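Local coordinates for pullulanase (Bacillus acidopullulyticus, PDB 2WAN), which hydrolyses alpha-1,6-glucosidic linkages of pullulan and, as a debranching enzyme, probably also those of branched starch dextrins, at residues T124-L129 / T271-L276; D760-A765 / V870-N875; N320-D325 / I408-A413; D503-G508 / A795-N800. One frame throughout, in Å; residues are numbered along the deposited sequence. Where two conformers were deposited one is given.

Contact 1 of 4, residues T124-L129 / T271-L276; sequences TVLAKL and TNLVQL
V125 and L276 pair through two backbone hydrogen bonds, V125 N to L276 O at 2.9 Å and L276 N to V125 O at 2.7 Å. A127 and V274 repeat this two-way exchange, and L129 N adds a fifth bond, to N272 O. The strands run antiparallel, with L126-Q275 and K128-L273 as the intervening non-hydrogen-bonded pairs.

L126, K128, L273 and Q275 share one face, V125, A127, V274 and L276 the other. On the first, L126 CD1 meets L273 CD1 at 4.2 Å. T124 CG2 lies 3.6 Å from Q275 CG. Bent at chi2 (79°) and again at chi4, the K128 chain folds beside the N272 amide, the two pointing the same way, with K128 CE 3.4 Å from N272 ND2. Two waters link NZ to this ND2, some of the bonds being weak, and NZ also bonds N579. L129 CD1 packs against V274 CG2 at 4.0 Å, near the corner that the chain turns at N272.

V274 and L276 pack on F142 and A158, L276 also on V155, while V125 meets L119. Strand 114-121 flanks 124-129 and strand 152-160 flanks 273-278 in a mixed sheet that curls back on itself.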
loop_
_atom_site.group_PDB
_atom_site.type_symbol
_atom_site.label_atom_id
_atom_site.label_comp_id
_atom_site.label_asym_id
_atom_site.label_seq_id
_atom_site.Cartn_x
_atom_site.Cartn_y
_atom_site.Cartn_z
ATOM N N THR A 124 17.027 15.606 -22.209
ATOM C CA THR A 124 15.976 14.818 -22.864
ATOM C C THR A 124 14.589 15.385 -22.604
ATOM O O THR A 124 14.191 15.585 -21.443
ATOM C CB THR A 124 16.014 13.336 -22.429
ATOM O OG1 THR A 124 17.318 12.793 -22.666
ATOM C CG2 THR A 124 14.971 12.508 -23.179
ATOM N N VAL A 125 13.861 15.640 -23.686
ATOM C CA VAL A 125 12.482 16.109 -23.626
ATOM C C VAL A 125 11.553 15.059 -24.236
ATOM O O VAL A 125 11.842 14.512 -25.312
ATOM C CB VAL A 125 12.288 17.467 -24.354
ATOM C CG1 VAL A 125 10.817 17.852 -24.441
ATOM C CG2 VAL A 125 13.090 18.565 -23.659
ATOM N N LEU A 126 10.459 14.770 -23.527
ATOM C CA LEU A 126 9.413 13.872 -24.008
ATOM C C LEU A 126 8.201 14.702 -24.394
ATOM O O LEU A 126 7.548 15.292 -23.536
ATOM C CB LEU A 126 9.043 12.836 -22.928
ATOM C CG LEU A 126 7.915 11.857 -23.288
ATOM C CD1 LEU A 126 8.462 10.731 -24.160
ATOM C CD2 LEU A 126 7.261 11.269 -22.041
ATOM N N ALA A 127 7.897 14.753 -25.690
ATOM C CA ALA A 127 6.843 15.634 -26.193
ATOM C C ALA A 127 5.710 14.899 -26.898
ATOM O O ALA A 127 5.954 14.045 -27.753
ATOM C CB ALA A 127 7.438 16.703 -27.118
ATOM N N LYS A 128 4.482 15.261 -26.541
ATOM C CA LYS A 128 3.273 14.695 -27.134
ATOM C C LYS A 128 2.663 15.653 -28.155
ATOM O O LYS A 128 2.496 16.847 -27.881
ATOM C CB LYS A 128 2.246 14.361 -26.044
ATOM C CG LYS A 128 0.945 13.723 -26.546
ATOM C CD LYS A 128 1.126 12.237 -26.834
ATOM C CE LYS A 128 0.019 11.705 -27.737
ATOM N NZ LYS A 128 -1.352 12.053 -27.270
ATOM N N LEU A 129 2.302 15.120 -29.322
ATOM C CA LEU A 129 1.705 15.931 -30.386
ATOM C C LEU A 129 0.225 15.604 -30.561
ATOM O O LEU A 129 -0.187 14.454 -30.398
ATOM C CB LEU A 129 2.454 15.705 -31.702
ATOM C CG LEU A 129 3.981 15.569 -31.640
ATOM C CD1 LEU A 129 4.513 14.891 -32.889
ATOM C CD2 LEU A 129 4.662 16.921 -31.422
ATOM N N THR A 271 4.870 8.926 -35.633
ATOM C CA THR A 271 4.668 8.990 -34.176
ATOM C C THR A 271 3.997 10.284 -33.712
ATOM O O THR A 271 4.125 11.331 -34.358
ATOM C CB THR A 271 6.009 8.772 -33.404
ATOM O OG1 THR A 271 5.756 8.685 -31.993
ATOM C CG2 THR A 271 7.018 9.901 -33.680
ATOM N N ASN A 272 3.277 10.201 -32.591
ATOM C CA ASN A 272 2.698 11.377 -31.950
ATOM C C ASN A 272 3.347 11.622 -30.582
ATOM O O ASN A 272 2.847 12.407 -29.776
ATOM C CB ASN A 272 1.173 11.246 -31.824
ATOM C CG ASN A 272 0.744 10.108 -30.900
ATOM O OD1 ASN A 272 1.565 9.331 -30.416
ATOM N ND2 ASN A 272 -0.556 10.009 -30.663
ATOM N N LEU A 273 4.456 10.927 -30.344
ATOM C CA LEU A 273 5.181 10.982 -29.070
ATOM C C LEU A 273 6.669 10.865 -29.333
ATOM O O LEU A 273 7.170 9.798 -29.712
ATOM C CB LEU A 273 4.714 9.860 -28.135
ATOM C CG LEU A 273 5.207 9.879 -26.682
ATOM C CD1 LEU A 273 4.730 11.138 -25.965
ATOM C CD2 LEU A 273 4.702 8.625 -25.979
ATOM N N VAL A 274 7.378 11.969 -29.102
ATOM C CA VAL A 274 8.767 12.093 -29.505
ATOM C C VAL A 274 9.703 12.277 -28.316
ATOM O O VAL A 274 9.388 13.006 -27.372
ATOM C CB VAL A 274 8.954 13.295 -30.483
ATOM C CG1 VAL A 274 10.375 13.336 -31.025
ATOM C CG2 VAL A 274 7.951 13.222 -31.627
ATOM N N GLN A 275 10.849 11.608 -28.375
ATOM C CA GLN A 275 11.931 11.817 -27.426
ATOM C C GLN A 275 13.028 12.664 -28.075
ATOM O O GLN A 275 13.656 12.235 -29.048
ATOM C CB GLN A 275 12.508 10.481 -26.962
ATOM C CG GLN A 275 13.658 10.625 -25.977
ATOM C CD GLN A 275 14.322 9.307 -25.633
ATOM O OE1 GLN A 275 15.537 9.243 -25.468
ATOM N NE2 GLN A 275 13.529 8.250 -25.519
ATOM N N LEU A 276 13.251 13.857 -27.520
ATOM C CA LEU A 276 14.221 14.824 -28.054
ATOM C C LEU A 276 15.500 14.881 -27.234
ATOM O O LEU A 276 15.462 14.905 -26.000
ATOM C CB LEU A 276 13.592 16.228 -28.129
ATOM C CG LEU A 276 12.269 16.355 -28.888
ATOM C CD1 LEU A 276 11.590 17.702 -28.649
ATOM C CD2 LEU A 276 12.480 16.120 -30.385
HETATM O O HOH W 1 17.649 11.962 -25.100
HETATM O O HOH W 2 -2.946 9.628 -28.491
HETATM O O HOH W 3 -2.006 12.390 -30.641
#

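Contact 2 of 4, residues D760-A765 / V870-N875; sequences DELAHA and VMYNPN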
loop_
_atom_site.group_PDB
_atom_site.type_symbol
_atom_site.label_atom_id
_atom_site.label_comp_id
_atom_site.label_asym_id
_atom_site.label_seq_id
_atom_site.Cartn_x
_atom_site.Cartn_y
_atom_site.Cartn_z
ATOM N N ASP A 760 -20.434 -17.281 12.003
ATOM C CA ASP A 760 -19.617 -16.089 12.263
ATOM C C ASP A 760 -18.437 -16.489 13.171
ATOM O O ASP A 760 -17.267 -16.202 12.867
ATOM C CB ASP A 760 -20.512 -15.017 12.933
ATOM C CG ASP A 760 -19.802 -13.666 13.113
ATOM O OD1 ASP A 760 -18.666 -13.627 13.634
ATOM O OD2 ASP A 760 -20.408 -12.636 12.728
ATOM N N GLU A 761 -18.742 -17.170 14.270
ATOM C CA GLU A 761 -17.713 -17.663 15.180
ATOM C C GLU A 761 -16.718 -18.590 14.493
ATOM O O GLU A 761 -15.517 -18.491 14.739
ATOM C CB GLU A 761 -18.344 -18.363 16.376
ATOM C CG GLU A 761 -19.012 -17.359 17.349
ATOM C CD GLU A 761 -19.833 -18.000 18.449
ATOM O OE1 GLU A 761 -20.382 -19.106 18.238
ATOM O OE2 GLU A 761 -19.952 -17.373 19.538
ATOM N N LEU A 762 -17.216 -19.498 13.651
ATOM C CA LEU A 762 -16.335 -20.413 12.898
ATOM C C LEU A 762 -15.361 -19.704 11.957
ATOM O O LEU A 762 -14.178 -20.048 11.928
ATOM C CB LEU A 762 -17.156 -21.454 12.120
ATOM C CG LEU A 762 -16.355 -22.448 11.263
ATOM C CD1 LEU A 762 -15.317 -23.223 12.064
ATOM C CD2 LEU A 762 -17.351 -23.443 10.651
ATOM N N ALA A 763 -15.842 -18.708 11.216
ATOM C CA ALA A 763 -14.976 -17.954 10.314
ATOM C C ALA A 763 -13.830 -17.312 11.097
ATOM O O ALA A 763 -12.657 -17.408 10.697
ATOM C CB ALA A 763 -15.775 -16.900 9.585
ATOM N N HIS A 764 -14.172 -16.688 12.219
ATOM C CA HIS A 764 -13.133 -16.080 13.066
ATOM C C HIS A 764 -12.245 -17.144 13.742
ATOM O O HIS A 764 -11.052 -16.906 13.914
ATOM C CB HIS A 764 -13.733 -15.074 14.076
ATOM C CG HIS A 764 -14.314 -13.851 13.421
ATOM N ND1 HIS A 764 -13.586 -12.704 13.173
ATOM C CD2 HIS A 764 -15.561 -13.609 12.956
ATOM C CE1 HIS A 764 -14.361 -11.807 12.580
ATOM N NE2 HIS A 764 -15.565 -12.337 12.435
ATOM N N ALA A 765 -12.796 -18.316 14.076
ATOM C CA ALA A 765 -11.983 -19.388 14.677
ATOM C C ALA A 765 -10.858 -19.818 13.733
ATOM O O ALA A 765 -9.738 -20.052 14.170
ATOM C CB ALA A 765 -12.841 -20.600 15.061
ATOM N N VAL A 870 -6.784 -29.421 15.935
ATOM C CA VAL A 870 -7.879 -28.493 15.643
ATOM C C VAL A 870 -8.678 -29.089 14.474
ATOM O O VAL A 870 -8.088 -29.554 13.500
ATOM C CB VAL A 870 -7.346 -27.095 15.197
ATOM C CG1 VAL A 870 -8.484 -26.160 14.738
ATOM C CG2 VAL A 870 -6.535 -26.434 16.321
ATOM N N MET A 871 -10.009 -29.057 14.564
ATOM C CA MET A 871 -10.864 -29.440 13.423
ATOM C C MET A 871 -12.007 -28.449 13.235
ATOM O O MET A 871 -12.738 -28.152 14.197
ATOM C CB MET A 871 -11.438 -30.855 13.608
ATOM C CG MET A 871 -12.390 -31.254 12.474
ATOM S SD MET A 871 -12.769 -33.002 12.600
ATOM C CE MET A 871 -14.305 -33.059 11.662
ATOM N N TYR A 872 -12.148 -27.945 12.008
ATOM C CA TYR A 872 -13.255 -27.063 11.638
ATOM C C TYR A 872 -14.337 -27.912 10.999
ATOM O O TYR A 872 -14.065 -28.622 10.025
ATOM C CB TYR A 872 -12.811 -25.998 10.629
ATOM C CG TYR A 872 -11.529 -25.267 10.970
ATOM C CD1 TYR A 872 -11.375 -24.600 12.179
ATOM C CD2 TYR A 872 -10.493 -25.213 10.048
ATOM C CE1 TYR A 872 -10.170 -23.912 12.477
ATOM C CE2 TYR A 872 -9.300 -24.547 10.334
ATOM C CZ TYR A 872 -9.152 -23.907 11.546
ATOM O OH TYR A 872 -7.973 -23.248 11.803
ATOM N N ASN A 873 -15.542 -27.849 11.554
ATOM C CA ASN A 873 -16.718 -28.522 10.972
ATOM C C ASN A 873 -17.815 -27.526 10.589
ATOM O O ASN A 873 -18.647 -27.190 11.434
ATOM C CB ASN A 873 -17.311 -29.560 11.925
ATOM C CG ASN A 873 -18.549 -30.217 11.331
ATOM O OD1 ASN A 873 -18.679 -30.264 10.115
ATOM N ND2 ASN A 873 -19.456 -30.676 12.168
ATOM N N PRO A 874 -17.836 -27.078 9.317
ATOM C CA PRO A 874 -18.846 -26.112 8.865
ATOM C C PRO A 874 -20.202 -26.729 8.546
ATOM O O PRO A 874 -21.163 -26.002 8.289
ATOM C CB PRO A 874 -18.238 -25.560 7.579
ATOM C CG PRO A 874 -17.389 -26.672 7.063
ATOM C CD PRO A 874 -16.810 -27.319 8.284
ATOM N N ASN A 875 -20.269 -28.051 8.565
ATOM C CA ASN A 875 -21.473 -28.764 8.146
ATOM C C ASN A 875 -22.588 -28.726 9.174
ATOM O O ASN A 875 -22.353 -28.526 10.366
ATOM C CB ASN A 875 -21.101 -30.195 7.788
ATOM C CG ASN A 875 -20.028 -30.245 6.744
ATOM O OD1 ASN A 875 -20.255 -29.866 5.592
ATOM N ND2 ASN A 875 -18.826 -30.668 7.146
#
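L762 reaches strand 870-873 because its CG stands anti to the backbone N (chi1 178°), carrying both methyls off the helix, while Y872, with CG anti to its own carbonyl carbon (chi1 -48°), has its ring turned to meet the helix. The leucine then straddles the end of the strand. Its CD1 branch lies 4.0 Å from Y872 CB and comes obliquely to the ring, and its CD2 branch presses on the proline, 3.5 Å from P874 CA and 3.8 Å from P874 CB. One turn on, A765 O approaches Y872 CE1 at 4.2 Å.

Beyond this first shell, T916 of the adjacent strand 915-920 touches L762, A765 and Y872. The phenol OH of Y872 is hydrogen-bonded to T769 OG1, which also bonds A765 O, so the ring is tied to the same helix by its polar end. P874 is the central residue of an Asx turn: N873 OD1 accepts from N875 N at 3.1 Å and from N875 ND2 at 3.0 Å, and N873 ND2 bonds P912 O and T877 O.

Cutting L762 back to an alanine is likely to open a gap beside P874 and Y872 CB, leaving both without the leucine methyls that now touch them.

Helix 753-769 leads into the last strand of the parallel barrel, and strand 868-873 belongs to the C-terminal all-beta domain. The direct contact joining them is apolar and buried, so at this point the helix and the all-beta domain meet by fit of apolar surfaces, supplemented by the Y872 OH bond to T769.

Contact 3 of 4, residues N320-D325 / I408-A413; sequences NVYSKD and IVDLKA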
loop_
_atom_site.group_PDB
_atom_site.type_symbol
_atom_site.label_atom_id
_atom_site.label_comp_id
_atom_site.label_asym_id
_atom_site.label_seq_id
_atom_site.Cartn_x
_atom_site.Cartn_y
_atom_site.Cartn_z
ATOM N N ASN A 320 10.418 22.782 9.650
ATOM C CA ASN A 320 10.941 23.767 10.608
ATOM C C ASN A 320 11.606 23.063 11.781
ATOM O O ASN A 320 11.166 21.990 12.211
ATOM C CB ASN A 320 9.862 24.762 11.076
ATOM C CG ASN A 320 8.767 24.100 11.909
ATOM O OD1 ASN A 320 7.738 23.637 11.371
ATOM N ND2 ASN A 320 8.973 24.052 13.218
ATOM N N VAL A 321 12.697 23.640 12.261
ATOM C CA VAL A 321 13.417 23.079 13.403
ATOM C C VAL A 321 13.449 24.177 14.447
ATOM O O VAL A 321 14.155 25.180 14.286
ATOM C CB VAL A 321 14.847 22.633 13.040
ATOM C CG1 VAL A 321 15.587 22.121 14.300
ATOM C CG2 VAL A 321 14.812 21.549 11.953
ATOM N N TYR A 322 12.642 23.997 15.489
ATOM C CA TYR A 322 12.426 25.007 16.524
ATOM C C TYR A 322 13.436 24.947 17.680
ATOM O O TYR A 322 13.729 23.865 18.221
ATOM C CB TYR A 322 11.002 24.889 17.107
ATOM C CG TYR A 322 10.829 25.751 18.347
ATOM C CD1 TYR A 322 10.580 27.119 18.236
ATOM C CD2 TYR A 322 10.971 25.205 19.620
ATOM C CE1 TYR A 322 10.461 27.923 19.383
ATOM C CE2 TYR A 322 10.852 25.993 20.765
ATOM C CZ TYR A 322 10.593 27.347 20.632
ATOM O OH TYR A 322 10.485 28.119 21.771
ATOM N N SER A 323 13.927 26.124 18.071
ATOM C CA SER A 323 14.618 26.295 19.349
ATOM C C SER A 323 14.190 27.603 19.996
ATOM O O SER A 323 13.621 28.478 19.339
ATOM C CB SER A 323 16.150 26.245 19.173
ATOM O OG SER A 323 16.641 27.450 18.601
ATOM N N LYS A 324 14.483 27.761 21.282
ATOM C CA LYS A 324 14.126 28.993 21.957
ATOM C C LYS A 324 14.740 30.222 21.270
ATOM O O LYS A 324 14.082 31.254 21.151
ATOM C CB LYS A 324 14.516 28.918 23.439
ATOM C CG LYS A 324 13.501 29.550 24.383
ATOM C CD LYS A 324 13.926 29.386 25.848
ATOM C CE LYS A 324 15.172 30.208 26.178
ATOM N NZ LYS A 324 14.947 31.675 26.001
ATOM N N ASP A 325 15.983 30.092 20.793
ATOM C CA ASP A 325 16.745 31.210 20.204
ATOM C C ASP A 325 16.494 31.515 18.726
ATOM O O ASP A 325 16.717 32.647 18.290
ATOM C CB ASP A 325 18.255 30.990 20.395
ATOM C CG ASP A 325 18.681 31.044 21.860
ATOM O OD1 ASP A 325 18.029 31.750 22.658
ATOM O OD2 ASP A 325 19.680 30.380 22.210
ATOM N N ILE A 408 4.387 26.590 14.067
ATOM C CA ILE A 408 5.671 26.244 14.663
ATOM C C ILE A 408 5.441 25.962 16.151
ATOM O O ILE A 408 4.869 26.808 16.879
ATOM C CB ILE A 408 6.661 27.414 14.520
ATOM C CG1 ILE A 408 6.938 27.712 13.042
ATOM C CG2 ILE A 408 7.973 27.115 15.280
ATOM C CD1 ILE A 408 6.971 29.168 12.715
ATOM N N VAL A 409 5.883 24.791 16.614
ATOM C CA VAL A 409 5.616 24.389 18.005
ATOM C C VAL A 409 6.835 23.740 18.653
ATOM O O VAL A 409 7.716 23.204 17.957
ATOM C CB VAL A 409 4.393 23.393 18.105
ATOM C CG1 VAL A 409 3.112 24.053 17.581
ATOM C CG2 VAL A 409 4.672 22.070 17.345
ATOM N N ASP A 410 6.863 23.823 19.985
ATOM C CA ASP A 410 7.821 23.103 20.825
ATOM C C ASP A 410 7.253 21.702 21.105
ATOM O O ASP A 410 6.385 21.549 21.965
ATOM C CB ASP A 410 7.982 23.864 22.138
ATOM C CG ASP A 410 8.994 23.224 23.084
ATOM O OD1 ASP A 410 9.507 22.114 22.794
ATOM O OD2 ASP A 410 9.271 23.857 24.123
ATOM N N LEU A 411 7.753 20.695 20.384
ATOM C CA LEU A 411 7.228 19.322 20.524
ATOM C C LEU A 411 7.398 18.771 21.934
ATOM O O LEU A 411 6.530 18.078 22.416
ATOM C CB LEU A 411 7.843 18.370 19.503
ATOM C CG LEU A 411 7.325 18.602 18.077
ATOM C CD1 LEU A 411 8.154 17.793 17.098
ATOM C CD2 LEU A 411 5.844 18.252 17.977
ATOM N N LYS A 412 8.499 19.109 22.607
ATOM C CA LYS A 412 8.724 18.662 23.990
ATOM C C LYS A 412 7.565 19.029 24.914
ATOM O O LYS A 412 7.097 18.204 25.704
ATOM C CB LYS A 412 10.025 19.261 24.549
ATOM C CG LYS A 412 11.296 18.716 23.931
ATOM C CD LYS A 412 11.257 17.214 23.772
ATOM C CE LYS A 412 10.862 16.846 22.353
ATOM N NZ LYS A 412 11.026 15.398 22.100
ATOM N N ALA A 413 7.093 20.271 24.801
ATOM C CA ALA A 413 6.022 20.792 25.634
ATOM C C ALA A 413 4.703 20.070 25.392
ATOM O O ALA A 413 3.809 20.122 26.232
ATOM C CB ALA A 413 5.851 22.289 25.410
HETATM O O HOH W 4 7.398 22.763 14.889
#
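N320 ND2 donates to a water at 2.6 Å, and the same water accepts from V409 N at 3.1 Å, so a single molecule spans the two segments where their backbones stand apart. The amide also leans on the isoleucine: N320 ND2 is 3.8 Å from I408 CG2.

That methyl is shared. I408 CG2 lies 3.9 Å from Y322 CD1, the two side chains crossing at about a right angle. Y322 CG is anti to the backbone N (chi1 170°), which lays the ring along the 408-410 backbone: CB is 3.8 Å from V409 O, and further out CE2 is 3.8 Å from D410 CB. The ring and the aspartate carboxylate are tilted 34° from each other.

Strand 319-322 is an edge of the beta sheet in the carbohydrate-binding module 48 region, and 408-413 follows strand 406-407 of the same sheet on the way to the barrel. With a serine at Y322, I408 CG2 and D410 CB would probably lose their ring neighbour and N372 OD1 the hydroxyl that now bonds it. E374 also touches both Y322 and D410. D410 OD1 accepts a weak bond from K412 N at 3.2 Å.

Contact 4 of 4, residues D503-G508 / A795-N800; sequences DTYNWG and AGDSVN
Y505 lies against the start of helix 797-800, with the G796 peptide over one face of its ring; G796 O sits 4.2 Å above the centre of the Y505 ring. CG anti to the backbone N (chi1 -171°) carries that ring out to the helix start. The tyrosine opens the YNWG part of the YNWGYDP signature of type I pullulanases, in which N506 forms an Asx turn to G508 N. G796 holds the N-cap position.

The N800 amide and the D797 carboxylate approach the aromatic rings at different tilts. The N800 amide is almost parallel to the phenol ring, 7° between planes, with ND2 3.3 Å from Y505 CE1. The D797 carboxylate instead stands nearly upright to the ring, at 83°, and D797 OD1 comes 3.7 Å from Y505 CD2. At W507 the approach is along the indole edge, where N800 OD1 is 4.0 Å from NE1.

Outside partners fix these groups: Y505 OH bonds D442 OD1, N800 OD1 bonds S792, and R441 makes salt bridges to both D503 and D797, probably offsetting the two like charges. A water bonded to D503 O and D797 OD2 adds a second link. G796 O is gripped twice by N800, from the backbone N at 3.0 Å and from the side-chain ND2 at 3.1 Å.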
loop_
_atom_site.group_PDB
_atom_site.type_symbol
_atom_site.label_atom_id
_atom_site.label_comp_id
_atom_site.label_asym_id
_atom_site.label_seq_id
_atom_site.Cartn_x
_atom_site.Cartn_y
_atom_site.Cartn_z
ATOM N N ASP A 503 -18.002 17.102 13.872
ATOM C CA ASP A 503 -18.837 15.913 14.012
ATOM C C ASP A 503 -19.389 15.368 12.693
ATOM O O ASP A 503 -20.235 14.466 12.697
ATOM C CB ASP A 503 -19.940 16.137 15.053
ATOM C CG ASP A 503 -19.378 16.438 16.432
ATOM O OD1 ASP A 503 -18.573 15.623 16.956
ATOM O OD2 ASP A 503 -19.728 17.500 16.990
ATOM N N THR A 504 -18.917 15.888 11.562
ATOM C CA THR A 504 -19.228 15.217 10.310
ATOM C C THR A 504 -18.427 13.914 10.299
ATOM O O THR A 504 -17.443 13.779 11.039
ATOM C CB THR A 504 -18.994 16.082 9.054
ATOM O OG1 THR A 504 -17.635 16.512 9.004
ATOM C CG2 THR A 504 -19.926 17.308 9.048
ATOM N N TYR A 505 -18.876 12.952 9.503
ATOM C CA TYR A 505 -18.284 11.619 9.516
ATOM C C TYR A 505 -17.405 11.346 8.301
ATOM O O TYR A 505 -17.863 11.475 7.180
ATOM C CB TYR A 505 -19.394 10.547 9.569
ATOM C CG TYR A 505 -18.764 9.197 9.808
ATOM C CD1 TYR A 505 -18.310 8.401 8.742
ATOM C CD2 TYR A 505 -18.532 8.763 11.110
ATOM C CE1 TYR A 505 -17.670 7.184 8.978
ATOM C CE2 TYR A 505 -17.885 7.551 11.363
ATOM C CZ TYR A 505 -17.465 6.774 10.307
ATOM O OH TYR A 505 -16.835 5.580 10.570
ATOM N N ASN A 506 -16.168 10.887 8.505
ATOM C CA ASN A 506 -15.409 10.324 7.392
ATOM C C ASN A 506 -14.369 9.304 7.864
ATOM O O ASN A 506 -13.767 9.469 8.932
ATOM C CB ASN A 506 -14.715 11.425 6.565
ATOM C CG ASN A 506 -14.390 10.986 5.138
ATOM O OD1 ASN A 506 -13.406 10.270 4.883
ATOM N ND2 ASN A 506 -15.210 11.447 4.187
ATOM N N TRP A 507 -14.130 8.274 7.059
ATOM C CA TRP A 507 -13.032 7.336 7.346
ATOM C C TRP A 507 -11.649 7.989 7.341
ATOM O O TRP A 507 -10.776 7.563 8.095
ATOM C CB TRP A 507 -12.978 6.176 6.353
ATOM C CG TRP A 507 -14.007 5.110 6.546
ATOM C CD1 TRP A 507 -14.785 4.892 7.654
ATOM C CD2 TRP A 507 -14.336 4.083 5.610
ATOM N NE1 TRP A 507 -15.602 3.811 7.447
ATOM C CE2 TRP A 507 -15.337 3.284 6.207
ATOM C CE3 TRP A 507 -13.894 3.767 4.313
ATOM C CZ2 TRP A 507 -15.924 2.195 5.544
ATOM C CZ3 TRP A 507 -14.471 2.670 3.655
ATOM C CH2 TRP A 507 -15.477 1.903 4.274
ATOM N N GLY A 508 -11.443 8.971 6.460
ATOM C CA GLY A 508 -10.174 9.691 6.401
ATOM C C GLY A 508 -9.177 9.272 5.338
ATOM O O GLY A 508 -7.960 9.494 5.506
ATOM N N ALA A 795 -20.926 7.365 5.945
ATOM C CA ALA A 795 -22.320 7.006 6.270
ATOM C C ALA A 795 -22.815 7.470 7.645
ATOM O O ALA A 795 -24.015 7.381 7.939
ATOM C CB ALA A 795 -22.537 5.508 6.116
ATOM N N GLY A 796 -21.909 7.939 8.493
ATOM C CA GLY A 796 -22.299 8.434 9.804
ATOM C C GLY A 796 -22.352 7.405 10.916
ATOM O O GLY A 796 -21.995 6.236 10.731
ATOM N N ASP A 797 -22.821 7.858 12.076
ATOM C CA ASP A 797 -22.705 7.109 13.328
ATOM C C ASP A 797 -23.736 6.001 13.497
ATOM O O ASP A 797 -23.409 4.946 14.028
ATOM C CB ASP A 797 -22.796 8.053 14.529
ATOM C CG ASP A 797 -21.749 9.154 14.490
ATOM O OD1 ASP A 797 -20.582 8.867 14.131
ATOM O OD2 ASP A 797 -22.098 10.306 14.825
ATOM N N SER A 798 -24.975 6.213 13.055
ATOM C CA SER A 798 -26.000 5.162 13.138
ATOM C C SER A 798 -25.541 3.912 12.386
ATOM O O SER A 798 -25.848 2.785 12.779
ATOM C CB SER A 798 -27.352 5.642 12.586
ATOM O OG SER A 798 -27.331 5.736 11.167
ATOM N N VAL A 799 -24.811 4.123 11.297
ATOM C CA VAL A 799 -24.261 3.018 10.491
ATOM C C VAL A 799 -22.981 2.445 11.129
ATOM O O VAL A 799 -22.885 1.239 11.382
ATOM C CB VAL A 799 -24.002 3.467 9.029
ATOM C CG1 VAL A 799 -23.302 2.391 8.221
ATOM C CG2 VAL A 799 -25.358 3.869 8.344
ATOM N N ASN A 800 -22.023 3.323 11.423
ATOM C CA ASN A 800 -20.659 2.904 11.799
ATOM C C ASN A 800 -20.312 2.742 13.274
ATOM O O ASN A 800 -19.299 2.112 13.603
ATOM C CB ASN A 800 -19.648 3.899 11.200
ATOM C CG ASN A 800 -19.494 3.741 9.712
ATOM O OD1 ASN A 800 -19.031 2.706 9.239
ATOM N ND2 ASN A 800 -19.863 4.775 8.959
HETATM O O HOH W 5 -21.347 12.021 12.234
#

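In the fold
The four contacts sample separate parts of a long, multidomain chain. Contacts 1 and 2 are farthest apart, about 59 Å between centres and on opposite sides of the chain's centre. Contact 3 ties the end of the carbohydrate-binding module 48 sheet to the chain leading into the barrel, about 35 Å from the centre of contact 4. Contacts 2 and 4 both involve the catalytic barrel region: their segments alternate along the chain, and their nearest atoms are about 14 Å apart. Each has a glycerol close by, probably from the crystallisation liquor, near L762 in one and D797 in the other. Contact 4 includes the first four residues of the pullulanase signature, consistent with a place near the substrate-binding region.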